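Long-range contacts in glutamate--tRNA ligase (Elizabethkingia anophelis, PDB 6B1Z), which probably attaches glutamate to its cognate tRNA in an ATP-dependent reaction: residues Val14-Ser19 with Phe46-Glu51; Thr224-Gly229 with Asp249-Ala254. All coordinates share one frame; numbering follows the deposited sequence.

In the fold
Contact 1 and contact 2 follow one another along the chain, each closing a beta-alpha-beta unit: strand 13-16, helix 26-41 and strand 45-48 for the first, strand 225-229, helix 236-246 and strand 252-256 for the second. Their centres lie about 13 Å apart within the class I catalytic domain, a Rossmann-type fold. The inner strands meet side by side, V14 CG1 packing 3.6 Å from H225 O and R15 NH2 3.7 Å from V226 CG1. Two units distant in sequence thus come together, and R15 of contact 1 and R228 of contact 2 share one bound formic acid molecule, probably from the crystallisation liquor. That arrangement is consistent with a pocket that receives a carboxylate of the glutamate substrate.

Contact 1 (Val14-Ser19 with Phe46-Glu51); sequences VRFAPS and FILRIE. With FMT (formic acid), chain C.
The guanidinium groups of R15 and R49 meet nearly at right angles, their planes 80° apart. R49 NH2 sits over one face of the R15 group, 3.8 Å from R15 NE, while R15 CG lies over a face of the R49 group. A bend at chi2 (-61°) turns the R15 chain so that its outer edge is presented to a bound formic acid molecule, which takes two nearly straight bonds: R15 NH1 to FMT O1 at 2.9 Å and R15 NH2 to FMT O2 at the same length. D218 of helix 210-220 forms salt bridges with both arginines, which probably lets them stand so close. R49 NE, on the same guanidinium that faces R15, bonds E51 OE2 at 3.0 Å, a salt bridge that fixes the carboxylate against the methyl of A17, whose CB lies 3.5 Å from E51 OE2. The other side of the sheet is apolar. V14 CG2 lies at the edge of the F46 ring, and F16 CB approaches that ring obliquely. F16 and L48 run side by side; P18 CD stands 3.7 Å above one face of the F16 ring, toward its rim, and touches L48 CD1 at 3.6 Å. Parallel strand bonds tie the backbones, such as F16 N to I47 O at 2.8 Å, and the ladder outlasts the strands: R49 N bonds F16 O, and E51 N bonds P18 O where both chains have become loop. The pair forms the first beta-alpha-beta unit of the catalytic domain. Helix 26-41 packs on V14 and F46, helix 62-73 covers P18, L48 and I50, and strand 225-229 lies alongside strand 13-16.

Contact 2 (Thr224-Gly229 with Asp249-Ala254); sequences THVIRG and DAPEFA. With FMT (formic acid), chain C; EDO (1,2-ethanediol), chain B.
V226 packs against F253 of the partner strand and P251 just before it, and here the packing is tight: V226 CG2 rests 3.7 Å from P251 CG, and V226 CB 3.8 Å from F253 CD2. Farther along, the R228 guanidinium spreads beside the same phenyl ring, with F253 CE2 3.5 Å above one face of the group and the two planes 49° apart. Its chain runs extended from CG to NE, carrying R228 NH1 to the formic acid, whose O2 it bonds at 2.9 Å, in the guanidinium plane; NH2 is hydrogen-bonded to H239. The face carrying H225 and E252 is looser and meets solvent at that end, while I227 and A254 on it stay buried. H225 and E252 lie side by side, and a water bridges H225 NE2 (3.1 Å) and E252 OE1 (3.2 Å). T224 OG1 lies in the plane of the H225 ring, 2.7 Å from ND1, and also takes a bond from R13 N. Between the faces runs a regular parallel ladder, with V226 N to E252 O almost straight and R228 N to A254 O closing it. Helix 236-246, which links the strands, packs on P251 and F253; helix 26-41 presses on I227, and strand 13-16 flanks strand 225-229.

Contact 1 (Val14-Ser19 with Phe46-Glu51)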
loop_
_atom_site.group_PDB
_atom_site.type_symbol
_atom_site.label_atom_id
_atom_site.label_comp_id
_atom_site.label_asym_id
_atom_site.label_seq_id
_atom_site.Cartn_x
_atom_site.Cartn_y
_atom_site.Cartn_z
ATOM N N VAL A 14 19.117 6.048 -3.993
ATOM C CA VAL A 14 18.289 5.445 -2.953
ATOM C C VAL A 14 17.939 4.029 -3.387
ATOM O O VAL A 14 17.998 3.693 -4.569
ATOM C CB VAL A 14 17.002 6.257 -2.686
ATOM C CG1 VAL A 14 17.347 7.668 -2.212
ATOM C CG2 VAL A 14 16.126 6.291 -3.949
ATOM N N ARG A 15 17.549 3.194 -2.427
ATOM C CA ARG A 15 17.132 1.844 -2.789
ATOM C C ARG A 15 15.937 1.387 -1.965
ATOM O O ARG A 15 15.853 1.619 -0.755
ATOM C CB ARG A 15 18.289 0.824 -2.653
ATOM C CG ARG A 15 18.571 0.291 -1.231
ATOM C CD ARG A 15 18.958 1.383 -0.233
ATOM N NE ARG A 15 19.456 0.805 1.015
ATOM C CZ ARG A 15 18.695 0.404 2.030
ATOM N NH1 ARG A 15 17.371 0.528 1.976
ATOM N NH2 ARG A 15 19.267 -0.124 3.114
ATOM N N PHE A 16 15.012 0.722 -2.649
ATOM C CA PHE A 16 13.929 -0.003 -2.013
ATOM C C PHE A 16 14.418 -1.433 -1.849
ATOM O O PHE A 16 14.828 -2.058 -2.840
ATOM C CB PHE A 16 12.671 0.088 -2.883
ATOM C CG PHE A 16 11.447 -0.530 -2.270
ATOM C CD1 PHE A 16 11.080 -0.237 -0.971
ATOM C CD2 PHE A 16 10.641 -1.382 -3.023
ATOM C CE1 PHE A 16 9.949 -0.795 -0.414
ATOM C CE2 PHE A 16 9.496 -1.947 -2.465
ATOM C CZ PHE A 16 9.156 -1.652 -1.161
ATOM N N ALA A 17 14.410 -1.935 -0.615
ATOM C CA ALA A 17 15.002 -3.230 -0.286
ATOM C C ALA A 17 13.965 -4.101 0.404
ATOM O O ALA A 17 14.091 -4.404 1.593
ATOM C CB ALA A 17 16.245 -3.049 0.583
ATOM N N PRO A 18 12.930 -4.513 -0.326
ATOM C CA PRO A 18 11.994 -5.511 0.185
ATOM C C PRO A 18 12.583 -6.915 0.127
ATOM O O PRO A 18 13.394 -7.255 -0.748
ATOM C CB PRO A 18 10.807 -5.381 -0.776
ATOM C CG PRO A 18 11.458 -5.096 -2.087
ATOM C CD PRO A 18 12.641 -4.182 -1.734
ATOM N N SER A 19 12.166 -7.715 1.057
ATOM C CA SER A 19 12.400 -9.151 1.007
ATOM C C SER A 19 11.267 -9.844 0.255
ATOM O O SER A 19 10.117 -9.384 0.288
ATOM C CB SER A 19 12.511 -9.730 2.417
ATOM O OG SER A 19 11.399 -9.362 3.215
ATOM N N PHE A 46 16.927 5.361 -8.527
ATOM C CA PHE A 46 16.063 4.549 -7.675
ATOM C C PHE A 46 16.378 3.082 -7.957
ATOM O O PHE A 46 16.160 2.605 -9.076
ATOM C CB PHE A 46 14.595 4.906 -7.953
ATOM C CG PHE A 46 13.571 4.018 -7.279
ATOM C CD1 PHE A 46 13.590 3.807 -5.914
ATOM C CD2 PHE A 46 12.521 3.476 -8.024
ATOM C CE1 PHE A 46 12.618 3.012 -5.297
ATOM C CE2 PHE A 46 11.549 2.683 -7.410
ATOM C CZ PHE A 46 11.600 2.463 -6.049
ATOM N N ILE A 47 16.912 2.388 -6.957
ATOM C CA ILE A 47 17.406 1.019 -7.078
ATOM C C ILE A 47 16.434 0.088 -6.367
ATOM O O ILE A 47 15.947 0.405 -5.277
ATOM C CB ILE A 47 18.823 0.891 -6.467
ATOM C CG1 ILE A 47 19.893 1.516 -7.369
ATOM C CG2 ILE A 47 19.196 -0.580 -6.192
ATOM C CD1 ILE A 47 19.958 3.013 -7.381
ATOM N N LEU A 48 16.147 -1.065 -6.975
ATOM C CA LEU A 48 15.437 -2.145 -6.292
ATOM C C LEU A 48 16.428 -3.262 -6.006
ATOM O O LEU A 48 17.036 -3.811 -6.937
ATOM C CB LEU A 48 14.276 -2.675 -7.146
ATOM C CG LEU A 48 13.571 -3.914 -6.575
ATOM C CD1 LEU A 48 12.818 -3.593 -5.273
ATOM C CD2 LEU A 48 12.588 -4.451 -7.623
ATOM N N ARG A 49 16.619 -3.578 -4.724
ATOM C CA ARG A 49 17.490 -4.664 -4.303
ATOM C C ARG A 49 16.645 -5.699 -3.577
ATOM O O ARG A 49 15.954 -5.377 -2.600
ATOM C CB ARG A 49 18.632 -4.152 -3.417
ATOM C CG ARG A 49 19.655 -5.237 -3.092
ATOM C CD ARG A 49 20.897 -4.691 -2.382
ATOM N NE ARG A 49 20.576 -4.238 -1.023
ATOM C CZ ARG A 49 20.919 -3.058 -0.514
ATOM N NH1 ARG A 49 21.609 -2.178 -1.228
ATOM N NH2 ARG A 49 20.595 -2.771 0.734
ATOM N N ILE A 50 16.671 -6.928 -4.068
ATOM C CA ILE A 50 15.853 -7.999 -3.511
ATOM C C ILE A 50 16.606 -8.641 -2.352
ATOM O O ILE A 50 17.742 -9.114 -2.499
ATOM C CB ILE A 50 15.478 -9.029 -4.588
ATOM C CG1 ILE A 50 14.616 -8.368 -5.667
ATOM C CG2 ILE A 50 14.776 -10.244 -3.951
ATOM C CD1 ILE A 50 13.321 -7.746 -5.169
ATOM N N GLU A 51 15.973 -8.636 -1.182
ATOM C CA GLU A 51 16.603 -9.099 0.045
ATOM C C GLU A 51 16.225 -10.556 0.281
ATOM O O GLU A 51 15.408 -10.885 1.142
ATOM C CB GLU A 51 16.169 -8.217 1.201
ATOM C CG GLU A 51 16.289 -6.759 0.878
ATOM C CD GLU A 51 17.664 -6.241 1.178
ATOM O OE1 GLU A 51 18.038 -6.326 2.370
ATOM O OE2 GLU A 51 18.368 -5.795 0.237
HETATM C C FMT C . 16.769 -1.330 5.109
HETATM O O1 FMT C . 16.110 -0.654 4.310
HETATM O O2 FMT C . 17.916 -1.043 5.485
#

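Contact 2 (Thr224-Gly229 with Asp249-Ala254)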
loop_
_atom_site.group_PDB
_atom_site.type_symbol
_atom_site.label_atom_id
_atom_site.label_comp_id
_atom_site.label_asym_id
_atom_site.label_seq_id
_atom_site.Cartn_x
_atom_site.Cartn_y
_atom_site.Cartn_z
ATOM N N THR A 224 23.362 6.823 -1.180
ATOM C CA THR A 224 23.587 8.055 -0.425
ATOM C C THR A 224 22.575 8.280 0.694
ATOM O O THR A 224 22.911 8.927 1.697
ATOM C CB THR A 224 23.560 9.267 -1.362
ATOM O OG1 THR A 224 22.271 9.388 -1.975
ATOM C CG2 THR A 224 24.633 9.150 -2.450
ATOM N N HIS A 225 21.345 7.796 0.534
ATOM C CA HIS A 225 20.274 8.046 1.491
ATOM C C HIS A 225 19.497 6.759 1.680
ATOM O O HIS A 225 18.947 6.218 0.707
ATOM C CB HIS A 225 19.332 9.158 1.013
ATOM C CG HIS A 225 19.979 10.501 0.896
ATOM N ND1 HIS A 225 20.828 10.828 -0.140
ATOM C CD2 HIS A 225 19.892 11.604 1.677
ATOM C CE1 HIS A 225 21.239 12.076 0.010
ATOM N NE2 HIS A 225 20.678 12.571 1.100
ATOM N N VAL A 226 19.447 6.281 2.919
ATOM C CA VAL A 226 18.692 5.087 3.288
ATOM C C VAL A 226 17.384 5.561 3.910
ATOM O O VAL A 226 17.383 6.104 5.019
ATOM C CB VAL A 226 19.486 4.202 4.260
ATOM C CG1 VAL A 226 18.628 3.078 4.812
ATOM C CG2 VAL A 226 20.717 3.648 3.561
ATOM N N ILE A 227 16.280 5.349 3.199
ATOM C CA ILE A 227 14.942 5.723 3.640
ATOM C C ILE A 227 14.213 4.439 3.981
ATOM O O ILE A 227 14.064 3.567 3.119
ATOM C CB ILE A 227 14.185 6.502 2.557
ATOM C CG1 ILE A 227 14.954 7.757 2.133
ATOM C CG2 ILE A 227 12.775 6.840 3.049
ATOM C CD1 ILE A 227 14.394 8.481 0.891
ATOM N N ARG A 228 13.771 4.303 5.231
ATOM C CA ARG A 228 13.194 3.029 5.654
ATOM C C ARG A 228 12.306 3.237 6.876
ATOM O O ARG A 228 12.250 4.328 7.448
ATOM C CB ARG A 228 14.301 2.006 5.934
ATOM C CG ARG A 228 15.193 2.371 7.100
ATOM C CD ARG A 228 16.404 1.437 7.167
ATOM N NE ARG A 228 17.197 1.738 8.357
ATOM C CZ ARG A 228 18.407 1.240 8.613
ATOM N NH1 ARG A 228 18.999 0.429 7.742
ATOM N NH2 ARG A 228 19.025 1.579 9.738
ATOM N N GLY A 229 11.603 2.156 7.279
ATOM C CA GLY A 229 10.687 2.248 8.404
ATOM C C GLY A 229 11.377 2.283 9.757
ATOM O O GLY A 229 12.498 1.802 9.929
ATOM N N ASP A 249 32.378 5.365 5.063
ATOM C CA ASP A 249 31.465 6.449 5.402
ATOM C C ASP A 249 30.022 5.975 5.288
ATOM O O ASP A 249 29.630 5.417 4.261
ATOM C CB ASP A 249 31.682 7.643 4.472
ATOM C CG ASP A 249 33.042 8.278 4.652
ATOM O OD1 ASP A 249 33.557 8.263 5.786
ATOM O OD2 ASP A 249 33.582 8.793 3.658
ATOM N N ALA A 250 29.235 6.230 6.316
ATOM C CA ALA A 250 27.848 5.804 6.270
ATOM C C ALA A 250 27.023 6.737 5.387
ATOM O O ALA A 250 27.328 7.931 5.277
ATOM C CB ALA A 250 27.256 5.773 7.676
ATOM N N PRO A 251 25.972 6.219 4.756
ATOM C CA PRO A 251 25.002 7.097 4.088
ATOM C C PRO A 251 24.206 7.864 5.130
ATOM O O PRO A 251 24.318 7.629 6.339
ATOM C CB PRO A 251 24.103 6.122 3.329
ATOM C CG PRO A 251 24.131 4.880 4.183
ATOM C CD PRO A 251 25.560 4.804 4.699
ATOM N N GLU A 252 23.373 8.780 4.647
ATOM C CA GLU A 252 22.386 9.416 5.517
ATOM C C GLU A 252 21.190 8.490 5.693
ATOM O O GLU A 252 20.902 7.658 4.829
ATOM C CB GLU A 252 21.921 10.751 4.936
ATOM C CG GLU A 252 23.043 11.783 4.842
ATOM C CD GLU A 252 22.548 13.129 4.397
ATOM O OE1 GLU A 252 21.698 13.709 5.107
ATOM O OE2 GLU A 252 22.994 13.598 3.331
ATOM N N PHE A 253 20.493 8.641 6.818
ATOM C CA PHE A 253 19.328 7.823 7.141
ATOM C C PHE A 253 18.103 8.690 7.372
ATOM O O PHE A 253 18.204 9.819 7.860
ATOM C CB PHE A 253 19.559 6.969 8.408
ATOM C CG PHE A 253 20.616 5.926 8.248
ATOM C CD1 PHE A 253 21.952 6.255 8.433
ATOM C CD2 PHE A 253 20.279 4.625 7.920
ATOM C CE1 PHE A 253 22.939 5.299 8.272
ATOM C CE2 PHE A 253 21.263 3.662 7.759
ATOM C CZ PHE A 253 22.594 4.004 7.943
ATOM N N ALA A 254 16.937 8.142 7.013
ATOM C CA ALA A 254 15.640 8.742 7.320
ATOM C C ALA A 254 14.693 7.623 7.719
ATOM O O ALA A 254 14.429 6.729 6.910
ATOM C CB ALA A 254 15.083 9.509 6.114
HETATM C C FMT C . 16.769 -1.330 5.109
HETATM O O1 FMT C . 16.110 -0.654 4.310
HETATM O O2 FMT C . 17.916 -1.043 5.485
HETATM C C1 EDO B . 36.424 6.326 6.743
HETATM O O1 EDO B . 35.770 7.599 6.729
HETATM C C2 EDO B . 36.527 5.814 8.176
HETATM O O2 EDO B . 35.220 5.576 8.716
HETATM O O HOH W 1 19.927 15.051 2.874
#